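Local coordinates for protein lysozyme, putative (Bacillus anthracis, PDB 2WAG) that probably hydrolyses the beta-1,4 glycosidic bonds of bacterial cell-wall peptidoglycan, as a family GH25 lysozyme with a TIM-barrel-like catalytic domain, at residues Phe78-Lys81 and Gly82-Ala86; Glu120-Thr123 and Lys124-Val128. One frame throughout, in Å; residues are numbered along the deposited sequence.

Contact 1: Phe78-Lys81 and Gly82-Ala86; sequences FDSK and GETQA. With SO4 (sulfate ion), chain G.
S80 meets Q85 through both its carbonyl and its hydroxyl. The amide nitrogen Q85 NE2 gives a bent hydrogen bond to S80 O, 3.1 Å long with an N-H...O angle of 138°. It comes from above the carbonyl plane. S80 OG lies 3.5 Å from Q85 CG. Its chi1 of 58° sets OG between the backbone N and the carbonyl carbon, and from there it donates to the sulfate, with S80 OG to O4 of the ion at 2.7 Å. S77 and S49 also bind this ion, which probably came from the crystallisation liquor.

K81 is the N-cap of helix 82-92. Its carbonyl oxygen is held by the first turn. Q85 N donates to K81 O over 3.1 Å, in the carbonyl plane. T84 has two conformers. In the one described here T84 OG1 also donates to K81 O, over 2.7 Å, and bonds S49. In this conformer the K81 side chain, bent at chi3 and chi4, crosses T84, with K81 NZ 4.0 Å from T84 CG2.

Q85 OE1 takes the backbone N of S77. The Q85 amide therefore uses both ends to bridge two points of the loop, which should fix its rotation and hold the loop against the helix start.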
ATOM      1  N   PHE A  78      18.345  -3.375   7.326  1.00  8.87           N
ATOM      2  CA  PHE A  78      19.624  -3.017   6.720  1.00  9.74           C
ATOM      3  C   PHE A  78      20.656  -2.568   7.747  1.00 10.61           C
ATOM      4  O   PHE A  78      21.789  -2.263   7.375  1.00 11.62           O
ATOM      5  CB  PHE A  78      19.397  -1.927   5.671  1.00 11.15           C
ATOM      6  CG  PHE A  78      18.533  -2.381   4.535  1.00 11.96           C
ATOM      7  CD1 PHE A  78      19.001  -3.296   3.622  1.00 13.76           C
ATOM      8  CD2 PHE A  78      17.235  -1.899   4.383  1.00 13.10           C
ATOM      9  CE1 PHE A  78      18.211  -3.744   2.557  1.00 13.94           C
ATOM     10  CE2 PHE A  78      16.446  -2.344   3.322  1.00 14.56           C
ATOM     11  CZ  PHE A  78      16.930  -3.254   2.414  1.00 14.44           C
ATOM     12  N   ASP A  79      20.277  -2.539   9.026  1.00  9.94           N
ATOM     13  CA  ASP A  79      21.124  -1.902  10.032  1.00 11.88           C
ATOM     14  C   ASP A  79      21.601  -2.783  11.162  1.00 12.18           C
ATOM     15  O   ASP A  79      22.169  -2.273  12.127  1.00 14.55           O
ATOM     16  CB  ASP A  79      20.436  -0.651  10.551  1.00 13.53           C
ATOM     17  CG  ASP A  79      20.466   0.444   9.517  1.00 16.46           C
ATOM     18  OD1 ASP A  79      21.562   0.931   9.183  1.00 22.38           O
ATOM     19  OD2 ASP A  79      19.404   0.776   8.967  1.00 23.32           O
ATOM     20  N   SER A  80      21.400  -4.095  11.051  1.00 11.60           N
ATOM     21  CA  SER A  80      22.015  -5.023  11.996  1.00 12.07           C
ATOM     22  C   SER A  80      22.489  -6.274  11.286  1.00 11.39           C
ATOM     23  O   SER A  80      22.129  -6.537  10.130  1.00 11.28           O
ATOM     24  CB  SER A  80      21.073  -5.383  13.132  1.00 12.51           C
ATOM     25  OG  SER A  80      19.885  -5.957  12.639  1.00 11.95           O
ATOM     26  N   LYS A  81      23.332  -7.041  11.962  1.00 12.18           N
ATOM     27  CA  LYS A  81      23.959  -8.184  11.301  1.00 13.16           C
ATOM     28  C   LYS A  81      22.976  -9.304  10.994  1.00 12.63           C
ATOM     29  O   LYS A  81      22.023  -9.530  11.734  1.00 12.54           O
ATOM     30  CB  LYS A  81      25.109  -8.722  12.151  1.00 15.19           C
ATOM     31  CG  LYS A  81      26.321  -7.790  12.218  1.00 18.12           C
ATOM     32  CD  LYS A  81      27.469  -8.449  12.963  1.00 23.80           C
ATOM     33  CE  LYS A  81      26.981  -9.039  14.280  1.00 25.75           C
ATOM     34  NZ  LYS A  81      26.727  -8.031  15.347  1.00 27.11           N
ATOM     35  N   GLY A  82      23.258 -10.019   9.916  1.00 12.06           N
ATOM     36  CA  GLY A  82      22.440 -11.173   9.541  1.00 11.51           C
ATOM     37  C   GLY A  82      22.414 -12.202  10.649  1.00 11.25           C
ATOM     38  O   GLY A  82      21.395 -12.818  10.919  1.00 12.23           O
ATOM     39  N   GLU A  83      23.551 -12.407  11.314  1.00 11.97           N
ATOM     40  CA  GLU A  83      23.599 -13.443  12.328  1.00 12.99           C
ATOM     41  C   GLU A  83      22.629 -13.150  13.467  1.00 12.18           C
ATOM     42  O   GLU A  83      21.926 -14.025  13.939  1.00 12.66           O
ATOM     43  CB  GLU A  83      25.035 -13.598  12.875  1.00 14.54           C
ATOM     44  CG  GLU A  83      25.104 -14.606  14.014  1.00 19.24           C
ATOM     45  CD  GLU A  83      26.446 -14.628  14.719  1.00 24.84           C
ATOM     46  OE1 GLU A  83      26.948 -13.548  15.115  1.00 29.14           O
ATOM     47  OE2 GLU A  83      26.980 -15.740  14.886  1.00 28.69           O
ATOM     48  N   THR A  84      22.590 -11.891  13.913  1.00 11.42           N
ATOM     49  CA  THR A  84      21.705 -11.494  14.988  0.50 10.75           C
ATOM     50  C   THR A  84      20.228 -11.544  14.566  1.00 10.97           C
ATOM     51  O   THR A  84      19.361 -11.930  15.333  1.00 11.08           O
ATOM     52  CB  THR A  84      22.099 -10.106  15.511  0.50 10.21           C
ATOM     53  OG1 THR A  84      22.149  -9.169  14.426  0.50 13.00           O
ATOM     54  CG2 THR A  84      23.468 -10.196  16.081  0.50  7.44           C
ATOM     55  N   GLN A  85      19.967 -11.163  13.319  1.00 10.83           N
ATOM     56  CA  GLN A  85      18.598 -11.254  12.806  1.00 10.63           C
ATOM     57  C   GLN A  85      18.130 -12.710  12.717  1.00 10.13           C
ATOM     58  O   GLN A  85      17.005 -13.008  13.086  1.00 10.46           O
ATOM     59  CB  GLN A  85      18.506 -10.555  11.459  1.00  9.78           C
ATOM     60  CG  GLN A  85      18.705  -9.046  11.582  1.00 10.42           C
ATOM     61  CD  GLN A  85      18.365  -8.325  10.323  1.00  9.32           C
ATOM     62  OE1 GLN A  85      17.200  -8.282   9.919  1.00  9.60           O
ATOM     63  NE2 GLN A  85      19.373  -7.763   9.662  1.00  9.85           N
ATOM     64  N   ALA A  86      19.006 -13.617  12.250  1.00  9.90           N
ATOM     65  CA  ALA A  86      18.654 -15.037  12.202  1.00  9.90           C
ATOM     66  C   ALA A  86      18.392 -15.585  13.604  1.00  9.96           C
ATOM     67  O   ALA A  86      17.460 -16.352  13.829  1.00  9.96           O
ATOM     68  CB  ALA A  86      19.764 -15.840  11.548  1.00 10.72           C
TER
HETATM   69  S   SO4 G1223      17.740  -3.123  13.868  1.00 13.82           S
HETATM   70  O1  SO4 G1223      16.671  -2.454  13.145  1.00 21.43           O
HETATM   71  O2  SO4 G1223      17.490  -4.318  14.666  1.00 21.63           O
HETATM   72  O3  SO4 G1223      18.762  -2.229  14.427  1.00 20.44           O
HETATM   73  O4  SO4 G1223      18.472  -3.709  12.720  1.00 20.26           O

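Contact 2: Glu120-Thr123 and Lys124-Val128; sequences EDVT and KELSV
Helix 119-137 belongs to the beta-alpha-beta unit that links strands 103-106 and 142-145 of the barrel, and this contact is its first turns. Backbone bonds of the i to i+4 kind run through it. L126 N to V122 O is the short one at 2.8 Å, whereas E125 N to D121 O is weak at 3.4 Å.

On the outer side, E120 and K124 lie side by side and point the same way. Their first torsions differ, with CG anti to the backbone N in E120 (chi1 170°) and anti to the carbonyl carbon in K124 (chi1 -71°). Followed by extended chains, these bring the two side chains alongside each other from successive turns. The salt bridge from E120 OE1 to K124 NZ is long, 3.6 Å, and OE1 comes nearer to K124 CE, at 3.3 Å. D121 adds a second negative charge near the lysine, beyond salt-bridge range.

T123 O is gripped twice by S127. S127 N donates over 3.0 Å and S127 OG over 2.7 Å, and the two reach the oxygen from opposite faces of its plane. On the inner side, V122 CG1 packs 4.3 Å from L126 CD2.

A water donates to E125 OE2 and, weakly, to D121 O, while E125 OE1 is turned to G82. The helix is thus two-sided. Its charged pair is exposed, where solvent probably weakens the attraction. Its apolar pair is buried, L126 against strand 103-106 and helix 147-154, V122 against F78 and Y153.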
ATOM      1  N   GLU A 120      26.582  -5.185  -1.909  1.00 14.44           N
ATOM      2  CA  GLU A 120      27.562  -6.016  -1.190  1.00 15.16           C
ATOM      3  C   GLU A 120      27.189  -6.205   0.260  1.00 13.67           C
ATOM      4  O   GLU A 120      27.351  -7.287   0.829  1.00 13.05           O
ATOM      5  CB  GLU A 120      28.959  -5.343  -1.227  1.00 17.37           C
ATOM      6  CG  GLU A 120      30.041  -5.980  -0.295  1.00 19.21           C
ATOM      7  CD  GLU A 120      31.271  -5.081  -0.008  1.00 22.14           C
ATOM      8  OE1 GLU A 120      32.265  -5.572   0.596  1.00 21.60           O
ATOM      9  OE2 GLU A 120      31.248  -3.882  -0.358  1.00 25.25           O
ATOM     10  N   ASP A 121      26.726  -5.133   0.883  1.00 13.11           N
ATOM     11  CA  ASP A 121      26.412  -5.207   2.289  1.00 13.45           C
ATOM     12  C   ASP A 121      25.161  -6.025   2.549  1.00 12.59           C
ATOM     13  O   ASP A 121      25.063  -6.700   3.557  1.00 14.17           O
ATOM     14  CB  ASP A 121      26.278  -3.806   2.882  1.00 14.51           C
ATOM     15  CG  ASP A 121      27.583  -3.046   2.869  1.00 18.35           C
ATOM     16  OD1 ASP A 121      28.641  -3.676   3.034  1.00 20.98           O
ATOM     17  OD2 ASP A 121      27.552  -1.820   2.683  1.00 22.70           O
ATOM     18  N   VAL A 122      24.208  -5.969   1.626  1.00 11.39           N
ATOM     19  CA  VAL A 122      23.034  -6.807   1.753  1.00 10.76           C
ATOM     20  C   VAL A 122      23.413  -8.279   1.518  1.00 10.21           C
ATOM     21  O   VAL A 122      23.010  -9.138   2.279  1.00 10.66           O
ATOM     22  CB  VAL A 122      21.933  -6.330   0.795  1.00 11.06           C
ATOM     23  CG1 VAL A 122      20.725  -7.232   0.871  1.00 10.99           C
ATOM     24  CG2 VAL A 122      21.559  -4.871   1.132  1.00 12.34           C
ATOM     25  N   THR A 123      24.205  -8.556   0.492  1.00  9.70           N
ATOM     26  CA  THR A 123      24.614  -9.939   0.247  1.00 10.17           C
ATOM     27  C   THR A 123      25.294 -10.553   1.468  1.00  9.97           C
ATOM     28  O   THR A 123      25.031 -11.686   1.825  1.00 10.24           O
ATOM     29  CB  THR A 123      25.512 -10.027  -0.984  1.00 10.61           C
ATOM     30  OG1 THR A 123      24.797  -9.551  -2.129  1.00 11.89           O
ATOM     31  CG2 THR A 123      25.984 -11.475  -1.226  1.00 11.51           C
ATOM     32  N   LYS A 124      26.179  -9.794   2.121  1.00 10.06           N
ATOM     33  CA  LYS A 124      26.884 -10.360   3.273  1.00 10.99           C
ATOM     34  C   LYS A 124      25.903 -10.806   4.354  1.00 10.22           C
ATOM     35  O   LYS A 124      25.972 -11.925   4.883  1.00 11.55           O
ATOM     36  CB  LYS A 124      27.843  -9.337   3.918  1.00 12.29           C
ATOM     37  CG  LYS A 124      29.067  -8.998   3.116  1.00 13.64           C
ATOM     38  CD  LYS A 124      29.943  -8.012   3.920  1.00 20.23           C
ATOM     39  CE  LYS A 124      31.057  -7.427   3.108  1.00 26.41           C
ATOM     40  NZ  LYS A 124      31.997  -6.669   3.989  1.00 29.57           N
ATOM     41  N   GLU A 125      24.992  -9.908   4.730  1.00 10.16           N
ATOM     42  CA  GLU A 125      24.168 -10.164   5.890  1.00  9.79           C
ATOM     43  C   GLU A 125      23.014 -11.111   5.563  1.00  9.67           C
ATOM     44  O   GLU A 125      22.687 -12.005   6.341  1.00 10.04           O
ATOM     45  CB  GLU A 125      23.643  -8.850   6.486  1.00 10.77           C
ATOM     46  CG  GLU A 125      24.755  -7.845   6.822  1.00 12.36           C
ATOM     47  CD  GLU A 125      25.845  -8.406   7.719  1.00 12.97           C
ATOM     48  OE1 GLU A 125      25.569  -9.310   8.526  1.00 13.14           O
ATOM     49  OE2 GLU A 125      26.986  -7.879   7.623  1.00 17.31           O
ATOM     50  N   LEU A 126      22.405 -10.911   4.393  1.00  8.95           N
ATOM     51  CA  LEU A 126      21.299 -11.782   4.008  1.00  9.86           C
ATOM     52  C   LEU A 126      21.803 -13.231   3.807  1.00  8.67           C
ATOM     53  O   LEU A 126      21.115 -14.193   4.143  1.00  9.42           O
ATOM     54  CB  LEU A 126      20.630 -11.244   2.744  1.00 11.26           C
ATOM     55  CG  LEU A 126      19.330 -11.890   2.279  1.00 11.53           C
ATOM     56  CD1 LEU A 126      18.297 -11.834   3.389  1.00 12.01           C
ATOM     57  CD2 LEU A 126      18.843 -11.075   1.088  1.00 13.62           C
ATOM     58  N   SER A 127      23.018 -13.383   3.278  1.00  8.95           N
ATOM     59  CA  SER A 127      23.545 -14.737   3.074  1.00  8.97           C
ATOM     60  C   SER A 127      23.780 -15.473   4.381  1.00  9.36           C
ATOM     61  O   SER A 127      23.538 -16.679   4.475  1.00  9.49           O
ATOM     62  CB  SER A 127      24.839 -14.684   2.274  1.00  9.50           C
ATOM     63  OG  SER A 127      24.617 -14.195   0.970  1.00 10.38           O
ATOM     64  N   VAL A 128      24.251 -14.752   5.404  1.00  9.24           N
ATOM     65  CA  VAL A 128      24.375 -15.357   6.718  1.00 10.24           C
ATOM     66  C   VAL A 128      22.999 -15.800   7.250  1.00  9.42           C
ATOM     67  O   VAL A 128      22.843 -16.902   7.779  1.00 10.17           O
ATOM     68  CB  VAL A 128      25.056 -14.414   7.722  1.00 10.65           C
ATOM     69  CG1 VAL A 128      24.920 -14.963   9.131  1.00 13.54           C
ATOM     70  CG2 VAL A 128      26.520 -14.186   7.324  1.00 12.47           C
TER
HETATM   71  O   HOH W   1      27.483  -5.897   5.791  1.00 36.30           O

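Contact 1 comes first along the chain, at the loop after strand 69-75 and the start of helix 82-92. Contact 2 follows near the start of helix 119-137. Their centres are about 9 Å apart, on the same side of the chain's centre. The two helices are successive outer helices of the barrel, with strand 103-106 between them in sequence. E125 OE1 lies 2.8 Å from G82 N, a probable hydrogen bond that supplies an acceptor at the start of helix 82-92. F78 CE1 packs 3.8 Å from V122 CG2, and V128 lies against E83. The loop before helix 82-92 and that helix's first turn are thus joined to the start of helix 119-137, tying two neighbouring outer helices together.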